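Local structure of particle-associated glycoside hydrolase (Acinetobacter phage Fri1, 6C72) at residues 67-72 with 117-122; 145-150 with 188-193; 287-290 with 295-298. The protein degrades the capsular polysaccharide of Acinetobacter baumannii as the tailspike depolymerase of phage Fri1, probably by hydrolysing its glycosidic bonds during entry into the host cell. All blocks are in the same frame, centred on the assembly; numbering follows the deposited sequence.

Overall arrangement
The three contacts follow one another along the chain and run from the N-terminal end of the tailspike into its parallel beta-helix. Contact 1 (67-72 with 117-122) joins the small N-terminal sheet to helix 110-122, and contact 2 (145-150 with 188-193) crosses the interior just beyond that helix. Their centres lie about 17 Å apart and they touch directly: Val145 CG2 is 3.6 Å from Ala121 N. Contact 3 (287-290 with 295-298) sits further along, about 23 Å from contact 2 and about 40 Å from contact 1 between centres. The side chains of Leu68 and Val147 each lie about 11 Å from a bound zinc ion, whereas contact 3 is remote from the annotated metal sites.

Contact 1: residues 67-72 with 117-122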
loop_
_atom_site.group_PDB
_atom_site.type_symbol
_atom_site.label_atom_id
_atom_site.label_comp_id
_atom_site.label_asym_id
_atom_site.label_seq_id
_atom_site.Cartn_x
_atom_site.Cartn_y
_atom_site.Cartn_z
ATOM N N GLY A 67 25.208 -36.824 22.448
ATOM C CA GLY A 67 25.969 -36.615 21.231
ATOM C C GLY A 67 25.940 -35.191 20.720
ATOM O O GLY A 67 26.269 -34.958 19.555
ATOM N N LEU A 68 25.567 -34.228 21.569
ATOM C CA LEU A 68 25.421 -32.832 21.181
ATOM C C LEU A 68 25.845 -31.904 22.316
ATOM O O LEU A 68 26.949 -31.346 22.290
ATOM C CB LEU A 68 23.973 -32.559 20.768
ATOM C CG LEU A 68 23.477 -31.133 20.533
ATOM C CD1 LEU A 68 24.324 -30.411 19.522
ATOM C CD2 LEU A 68 22.036 -31.181 20.087
ATOM N N SER A 69 24.988 -31.744 23.325
ATOM C CA SER A 69 25.284 -30.824 24.416
ATOM C C SER A 69 26.088 -31.466 25.541
ATOM O O SER A 69 26.846 -30.767 26.227
ATOM C CB SER A 69 23.982 -30.256 24.990
ATOM O OG SER A 69 23.233 -31.266 25.634
ATOM N N VAL A 70 25.945 -32.775 25.743
ATOM C CA VAL A 70 26.615 -33.491 26.820
ATOM C C VAL A 70 27.429 -34.620 26.199
ATOM O O VAL A 70 26.858 -35.560 25.631
ATOM C CB VAL A 70 25.613 -34.042 27.846
ATOM C CG1 VAL A 70 26.321 -34.886 28.895
ATOM C CG2 VAL A 70 24.868 -32.906 28.511
ATOM N N ILE A 71 28.752 -34.542 26.328
ATOM C CA ILE A 71 29.658 -35.582 25.852
ATOM C C ILE A 71 30.244 -36.257 27.092
ATOM O O ILE A 71 31.155 -35.727 27.740
ATOM C CB ILE A 71 30.750 -35.018 24.933
ATOM C CG1 ILE A 71 30.125 -34.256 23.758
ATOM C CG2 ILE A 71 31.654 -36.130 24.415
ATOM C CD1 ILE A 71 29.120 -35.074 22.942
ATOM N N ARG A 72 29.711 -37.423 27.447
ATOM C CA ARG A 72 30.147 -38.105 28.655
ATOM C C ARG A 72 31.427 -38.891 28.393
ATOM O O ARG A 72 31.566 -39.559 27.362
ATOM C CB ARG A 72 29.046 -39.040 29.161
ATOM C CG ARG A 72 27.798 -38.321 29.687
ATOM C CD ARG A 72 28.059 -37.698 31.050
ATOM N NE ARG A 72 28.597 -38.685 31.983
ATOM C CZ ARG A 72 27.857 -39.565 32.653
ATOM N NH1 ARG A 72 26.544 -39.599 32.498
ATOM N NH2 ARG A 72 28.433 -40.421 33.481
ATOM N N VAL A 117 17.366 -28.478 16.978
ATOM C CA VAL A 117 16.316 -27.468 17.092
ATOM C C VAL A 117 15.865 -27.345 18.543
ATOM O O VAL A 117 15.702 -26.234 19.065
ATOM C CB VAL A 117 15.138 -27.806 16.157
ATOM C CG1 VAL A 117 14.006 -26.820 16.337
ATOM C CG2 VAL A 117 15.602 -27.866 14.720
ATOM N N ASP A 118 15.671 -28.490 19.215
ATOM C CA ASP A 118 15.234 -28.494 20.607
ATOM C C ASP A 118 16.248 -27.835 21.528
ATOM O O ASP A 118 15.870 -27.106 22.451
ATOM C CB ASP A 118 14.968 -29.920 21.084
ATOM C CG ASP A 118 13.700 -30.505 20.502
ATOM O OD1 ASP A 118 13.025 -29.814 19.704
ATOM O OD2 ASP A 118 13.350 -31.645 20.888
ATOM N N TYR A 119 17.539 -28.090 21.312
ATOM C CA TYR A 119 18.541 -27.532 22.214
ATOM C C TYR A 119 18.685 -26.024 22.026
ATOM O O TYR A 119 18.828 -25.284 23.011
ATOM C CB TYR A 119 19.882 -28.238 22.024
ATOM C CG TYR A 119 20.959 -27.677 22.916
ATOM C CD1 TYR A 119 20.907 -27.851 24.291
ATOM C CD2 TYR A 119 22.010 -26.947 22.386
ATOM C CE1 TYR A 119 21.881 -27.333 25.120
ATOM C CE2 TYR A 119 22.999 -26.427 23.206
ATOM C CZ TYR A 119 22.929 -26.629 24.573
ATOM O OH TYR A 119 23.900 -26.107 25.391
ATOM N N MET A 120 18.653 -25.547 20.770
ATOM C CA MET A 120 18.685 -24.106 20.527
ATOM C C MET A 120 17.464 -23.425 21.130
ATOM O O MET A 120 17.576 -22.356 21.739
ATOM C CB MET A 120 18.761 -23.817 19.028
ATOM C CG MET A 120 20.131 -24.037 18.418
ATOM S SD MET A 120 21.448 -23.081 19.193
ATOM C CE MET A 120 21.089 -21.435 18.615
ATOM N N ALA A 121 16.290 -24.041 20.990
ATOM C CA ALA A 121 15.100 -23.508 21.641
ATOM C C ALA A 121 15.220 -23.517 23.166
ATOM O O ALA A 121 14.525 -22.752 23.838
ATOM C CB ALA A 121 13.863 -24.294 21.204
ATOM N N LEU A 122 16.057 -24.386 23.731
ATOM C CA LEU A 122 16.269 -24.362 25.172
ATOM C C LEU A 122 17.150 -23.184 25.588
ATOM O O LEU A 122 16.942 -22.618 26.661
ATOM C CB LEU A 122 16.885 -25.687 25.632
ATOM C CG LEU A 122 17.035 -26.054 27.112
ATOM C CD1 LEU A 122 15.703 -26.368 27.759
ATOM C CD2 LEU A 122 17.984 -27.238 27.262
#
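Ser69 rests on the ring of Tyr119 with its methylene group, the tighter half of a small contact between a loop and a helix. Its CB approaches Tyr119 CE1 to 3.6 Å and stands 3.9 Å from the ring centroid, 24° off the ring normal. This is a CH-pi contact over one face, displaced toward the rim that carries CE1 and CZ. With CG of Tyr119 anti to the backbone N (chi1 179°), the ring is carried out from the helix to the loop, where one face meets Ser69.

The hydroxyl of Ser69 plays little part in this packing. OG is 4.2 Å from Tyr119 CE1 and is engaged instead by the carboxylate of Asp66, whose other oxygen receives the backbone N-H groups of Leu68 and Val70. One aspartate thus holds the turn that presents the serine to the ring.

The second meeting is looser: Leu68 CD2 comes to 4.1 Å from Tyr119 CB, an apolar touch at the root of the aromatic side chain. Leu68 itself is buried, while Ser69 and Tyr119 remain partly exposed. No hydrogen bond crosses between 67-72 and 117-122, and they bury only 131 Å² between them, so the helix meets the loop through little more than one ring.

Beyond the contact, Leu68 also packs on Leu83 of strand 80-83 and Leu90 of strand 89-91, and Met120 reaches the same Leu90. Val117, Met120 and Ala121 turn to Val145. Helix 110-122 thus meets the loop leading into 70-72, an outermost strand of the N-terminal sheet within this chain, and strands 89-91 and 145-148 of the beta-helix.

Contact 2: residues 145-150 with 188-193; sequences VEVRGT and QVYLVP
Tyr190 has its CG anti to the backbone N (chi1 -161°), and this sends the ring inward from the corner at 189-190 toward strand 145-148. On the facing strand Val147 sets CG1 anti to its own N (chi1 173°), leaving CG2 beside the N as the branch that meets the phenol. The valine and the tyrosine run alongside one another with opposed directions: Val147 CG2 lies 3.7 Å from Tyr190 OH and 4.0 Å from Tyr190 CZ. The methyl thus packs obliquely against the hydroxyl end of the ring.

The backbones are well separated, with 9.4 Å between the CA atoms of Val147 and Tyr190, and the tyrosine spans that gap. Its OH is too far from Val145 O for a direct bond, at 3.8 Å, and a water joins them. This water lies 2.8 Å from Tyr190 OH and donates to Val145 O at 2.6 Å. Tyr190 OH is also hydrogen-bonded to Gly200 O, so the hydroxyl end of the buried ring is held between the water and the backbone beside strand 145-148.

Gly200 belongs to strand 200-202, which pairs in parallel with 145-148 on one side, while 126-129 pairs on the other. The ring of Tyr190 meets that of Trp181 and packs on Ala141 and on Val201 of strand 200-202, while helix 110-122 covers Val145.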
loop_
_atom_site.group_PDB
_atom_site.type_symbol
_atom_site.label_atom_id
_atom_site.label_comp_id
_atom_site.label_asym_id
_atom_site.label_seq_id
_atom_site.Cartn_x
_atom_site.Cartn_y
_atom_site.Cartn_z
ATOM N N VAL A 145 13.640 -20.304 16.548
ATOM C CA VAL A 145 14.712 -21.072 15.932
ATOM C C VAL A 145 14.496 -21.075 14.427
ATOM O O VAL A 145 13.377 -21.322 13.960
ATOM C CB VAL A 145 14.777 -22.511 16.471
ATOM C CG1 VAL A 145 15.778 -23.338 15.654
ATOM C CG2 VAL A 145 15.133 -22.503 17.963
ATOM N N GLU A 146 15.560 -20.802 13.676
ATOM C CA GLU A 146 15.551 -20.841 12.222
ATOM C C GLU A 146 16.496 -21.938 11.742
ATOM O O GLU A 146 17.631 -22.034 12.218
ATOM C CB GLU A 146 15.979 -19.488 11.640
ATOM C CG GLU A 146 16.230 -19.494 10.130
ATOM C CD GLU A 146 16.852 -18.197 9.633
ATOM O OE1 GLU A 146 16.957 -17.224 10.417
ATOM O OE2 GLU A 146 17.251 -18.148 8.450
ATOM N N VAL A 147 16.034 -22.748 10.794
ATOM C CA VAL A 147 16.855 -23.764 10.145
ATOM C C VAL A 147 17.394 -23.151 8.862
ATOM O O VAL A 147 16.624 -22.606 8.062
ATOM C CB VAL A 147 16.054 -25.045 9.863
ATOM C CG1 VAL A 147 16.873 -26.022 9.049
ATOM C CG2 VAL A 147 15.605 -25.694 11.167
ATOM N N ARG A 148 18.716 -23.175 8.691
ATOM C CA ARG A 148 19.367 -22.493 7.583
ATOM C C ARG A 148 20.315 -23.445 6.865
ATOM O O ARG A 148 21.145 -24.098 7.500
ATOM C CB ARG A 148 20.124 -21.250 8.078
ATOM C CG ARG A 148 20.721 -20.406 6.957
ATOM C CD ARG A 148 21.366 -19.126 7.491
ATOM N NE ARG A 148 22.529 -19.406 8.326
ATOM C CZ ARG A 148 22.985 -18.600 9.281
ATOM N NH1 ARG A 148 22.370 -17.452 9.536
ATOM N NH2 ARG A 148 24.051 -18.951 9.993
ATOM N N GLY A 149 20.191 -23.520 5.540
ATOM C CA GLY A 149 21.083 -24.322 4.732
ATOM C C GLY A 149 22.287 -23.537 4.240
ATOM O O GLY A 149 22.539 -22.397 4.637
ATOM N N THR A 150 23.030 -24.172 3.335
ATOM C CA THR A 150 24.268 -23.645 2.776
ATOM C C THR A 150 24.134 -23.615 1.261
ATOM O O THR A 150 23.914 -24.654 0.636
ATOM C CB THR A 150 25.470 -24.511 3.181
ATOM O OG1 THR A 150 25.580 -24.577 4.614
ATOM C CG2 THR A 150 26.778 -23.972 2.587
ATOM N N GLN A 188 5.562 -34.567 6.597
ATOM C CA GLN A 188 6.077 -33.261 6.203
ATOM C C GLN A 188 7.561 -33.188 6.523
ATOM O O GLN A 188 8.086 -33.997 7.292
ATOM C CB GLN A 188 5.323 -32.110 6.888
ATOM C CG GLN A 188 5.598 -31.938 8.370
ATOM C CD GLN A 188 4.920 -33.012 9.208
ATOM O OE1 GLN A 188 3.743 -33.319 9.003
ATOM N NE2 GLN A 188 5.649 -33.567 10.178
ATOM N N VAL A 189 8.243 -32.214 5.913
ATOM C CA VAL A 189 9.649 -32.004 6.241
ATOM C C VAL A 189 9.778 -31.148 7.492
ATOM O O VAL A 189 10.460 -31.526 8.456
ATOM C CB VAL A 189 10.405 -31.358 5.063
ATOM C CG1 VAL A 189 11.882 -31.187 5.416
ATOM C CG2 VAL A 189 10.252 -32.166 3.784
ATOM N N TYR A 190 9.088 -30.005 7.507
ATOM C CA TYR A 190 9.238 -28.974 8.531
ATOM C C TYR A 190 7.852 -28.601 9.062
ATOM O O TYR A 190 7.098 -27.877 8.405
ATOM C CB TYR A 190 9.948 -27.756 7.948
ATOM C CG TYR A 190 10.562 -26.818 8.962
ATOM C CD1 TYR A 190 10.930 -27.265 10.233
ATOM C CD2 TYR A 190 10.765 -25.464 8.648
ATOM C CE1 TYR A 190 11.511 -26.402 11.153
ATOM C CE2 TYR A 190 11.333 -24.582 9.565
ATOM C CZ TYR A 190 11.707 -25.057 10.811
ATOM O OH TYR A 190 12.276 -24.188 11.715
ATOM N N LEU A 191 7.510 -29.086 10.248
ATOM C CA LEU A 191 6.224 -28.804 10.876
ATOM C C LEU A 191 6.365 -27.668 11.884
ATOM O O LEU A 191 7.221 -27.717 12.771
ATOM C CB LEU A 191 5.673 -30.054 11.561
ATOM C CG LEU A 191 4.386 -29.902 12.379
ATOM C CD1 LEU A 191 3.199 -29.530 11.502
ATOM C CD2 LEU A 191 4.118 -31.165 13.190
ATOM N N VAL A 192 5.538 -26.644 11.742
ATOM C CA VAL A 192 5.551 -25.561 12.716
ATOM C C VAL A 192 4.299 -25.686 13.576
ATOM O O VAL A 192 3.233 -25.200 13.178
ATOM C CB VAL A 192 5.625 -24.191 12.040
ATOM C CG1 VAL A 192 5.879 -23.131 13.078
ATOM C CG2 VAL A 192 6.703 -24.184 10.949
ATOM N N PRO A 193 4.386 -26.311 14.753
ATOM C CA PRO A 193 3.190 -26.557 15.567
ATOM C C PRO A 193 2.525 -25.260 15.987
ATOM O O PRO A 193 3.116 -24.180 15.928
ATOM C CB PRO A 193 3.727 -27.300 16.800
ATOM C CG PRO A 193 5.031 -27.813 16.408
ATOM C CD PRO A 193 5.600 -26.834 15.392
HETATM O O HOH W 1 12.483 -23.725 14.437
#

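Contact 3: residues 287-290 with 295-298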
loop_
_atom_site.group_PDB
_atom_site.type_symbol
_atom_site.label_atom_id
_atom_site.label_comp_id
_atom_site.label_asym_id
_atom_site.label_seq_id
_atom_site.Cartn_x
_atom_site.Cartn_y
_atom_site.Cartn_z
ATOM N N PHE A 287 5.462 -19.461 -8.166
ATOM C CA PHE A 287 4.648 -20.663 -8.001
ATOM C C PHE A 287 4.545 -21.312 -9.376
ATOM O O PHE A 287 3.925 -20.743 -10.281
ATOM C CB PHE A 287 3.263 -20.331 -7.431
ATOM C CG PHE A 287 3.297 -19.499 -6.162
ATOM C CD1 PHE A 287 3.394 -18.113 -6.218
ATOM C CD2 PHE A 287 3.234 -20.113 -4.913
ATOM C CE1 PHE A 287 3.428 -17.347 -5.068
ATOM C CE2 PHE A 287 3.260 -19.360 -3.748
ATOM C CZ PHE A 287 3.356 -17.969 -3.823
ATOM N N GLN A 288 5.188 -22.464 -9.562
ATOM C CA GLN A 288 5.387 -22.998 -10.909
ATOM C C GLN A 288 5.056 -24.480 -10.954
ATOM O O GLN A 288 5.612 -25.262 -10.181
ATOM C CB GLN A 288 6.826 -22.765 -11.391
ATOM C CG GLN A 288 7.410 -21.451 -10.914
ATOM C CD GLN A 288 8.593 -20.985 -11.733
ATOM O OE1 GLN A 288 8.547 -20.993 -12.969
ATOM N NE2 GLN A 288 9.656 -20.559 -11.055
ATOM N N GLN A 289 4.153 -24.860 -11.861
ATOM C CA GLN A 289 3.901 -26.256 -12.232
ATOM C C GLN A 289 4.443 -26.483 -13.646
ATOM O O GLN A 289 3.704 -26.477 -14.627
ATOM C CB GLN A 289 2.412 -26.572 -12.142
ATOM C CG GLN A 289 1.845 -26.486 -10.726
ATOM C CD GLN A 289 2.063 -27.765 -9.903
ATOM O OE1 GLN A 289 2.992 -28.530 -10.148
ATOM N NE2 GLN A 289 1.195 -27.991 -8.918
ATOM N N LEU A 290 5.746 -26.731 -13.744
ATOM C CA LEU A 290 6.409 -26.874 -15.034
ATOM C C LEU A 290 6.816 -28.314 -15.337
ATOM O O LEU A 290 7.632 -28.546 -16.233
ATOM C CB LEU A 290 7.627 -25.952 -15.105
ATOM C CG LEU A 290 7.304 -24.463 -14.973
ATOM C CD1 LEU A 290 8.551 -23.617 -15.204
ATOM C CD2 LEU A 290 6.186 -24.057 -15.940
ATOM N N THR A 295 1.300 -35.082 -12.750
ATOM C CA THR A 295 -0.032 -34.487 -12.778
ATOM C C THR A 295 -0.389 -33.876 -11.423
ATOM O O THR A 295 -0.010 -34.386 -10.365
ATOM C CB THR A 295 -1.051 -35.543 -13.193
ATOM O OG1 THR A 295 -0.990 -36.650 -12.281
ATOM C CG2 THR A 295 -0.719 -36.035 -14.599
ATOM N N TRP A 296 -1.143 -32.777 -11.463
ATOM C CA TRP A 296 -1.428 -31.994 -10.266
ATOM C C TRP A 296 -2.853 -31.431 -10.340
ATOM O O TRP A 296 -3.586 -31.647 -11.310
ATOM C CB TRP A 296 -0.381 -30.888 -10.082
ATOM C CG TRP A 296 -0.065 -30.139 -11.348
ATOM C CD1 TRP A 296 0.863 -30.465 -12.298
ATOM C CD2 TRP A 296 -0.744 -28.970 -11.834
ATOM N NE1 TRP A 296 0.837 -29.541 -13.322
ATOM C CE2 TRP A 296 -0.143 -28.617 -13.064
ATOM C CE3 TRP A 296 -1.778 -28.174 -11.333
ATOM C CZ2 TRP A 296 -0.549 -27.503 -13.804
ATOM C CZ3 TRP A 296 -2.177 -27.068 -12.066
ATOM C CH2 TRP A 296 -1.570 -26.747 -13.295
ATOM N N VAL A 297 -3.253 -30.703 -9.298
ATOM C CA VAL A 297 -4.650 -30.286 -9.155
ATOM C C VAL A 297 -4.819 -28.808 -9.493
ATOM O O VAL A 297 -5.520 -28.457 -10.451
ATOM C CB VAL A 297 -5.170 -30.589 -7.736
ATOM C CG1 VAL A 297 -6.674 -30.294 -7.637
ATOM C CG2 VAL A 297 -4.842 -32.042 -7.346
ATOM N N TYR A 298 -4.196 -27.930 -8.710
ATOM C CA TYR A 298 -4.235 -26.499 -8.970
ATOM C C TYR A 298 -2.828 -25.922 -8.887
ATOM O O TYR A 298 -1.869 -26.600 -8.506
ATOM C CB TYR A 298 -5.134 -25.751 -7.982
ATOM C CG TYR A 298 -6.527 -26.309 -7.796
ATOM C CD1 TYR A 298 -7.387 -26.453 -8.874
ATOM C CD2 TYR A 298 -7.004 -26.635 -6.520
ATOM C CE1 TYR A 298 -8.666 -26.945 -8.710
ATOM C CE2 TYR A 298 -8.300 -27.115 -6.337
ATOM C CZ TYR A 298 -9.119 -27.265 -7.441
ATOM O OH TYR A 298 -10.396 -27.735 -7.296
HETATM O O HOH W 2 2.424 -28.816 -15.588
#
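Where strand 286-289 of the parallel beta-helix ends, the chain makes a loop before entering strand 300-302, and Gln289 and Trp296 stack across this loop. The glutamine lies with nearly its whole length over one face of the indole. Its CB is 3.4 Å from Trp296 CE2 and 3.7 Å from the centroid of the five-membered ring, a CH-pi contact over the face. A turn about the CB-CG bond (chi2 -83°) lays the amide over the pyrrole part of the ring. Gln289 CD reaches 3.5 Å from Trp296 CG, and the amide and ring planes are only 10° apart, a parallel stack of two flat groups.

Polar partners hold the amide in this orientation. Gln289 NE2 gives a weak hydrogen bond to Tyr298 O, 3.4 Å long with an N-H...O angle of 157°, and makes a second bond to Ala267 O, its stronger partner. The donor end of the amide is thereby tied both to the returning loop and to a carbonyl of an earlier turn of the chain.

A water completes the link at the edge of the indole, in the ring plane. It accepts from Trp296 NE1 at 2.9 Å and donates to Gln289 O at 2.8 Å, so the indole N-H has a water as acceptor, and that water bridges to the backbone of the residue that covers the ring.

On the neighbouring coil Trp296 also packs on Ala324, Ser327 and Ala330, while the Gln289 backbone bonds to Asn323 and Leu325. The parallel pairing of 286-289 with 321-324 is that of the parallel beta-helix known from phage tailspikes, and here the Gln289-Trp296 stack closes the loop between two of its strands.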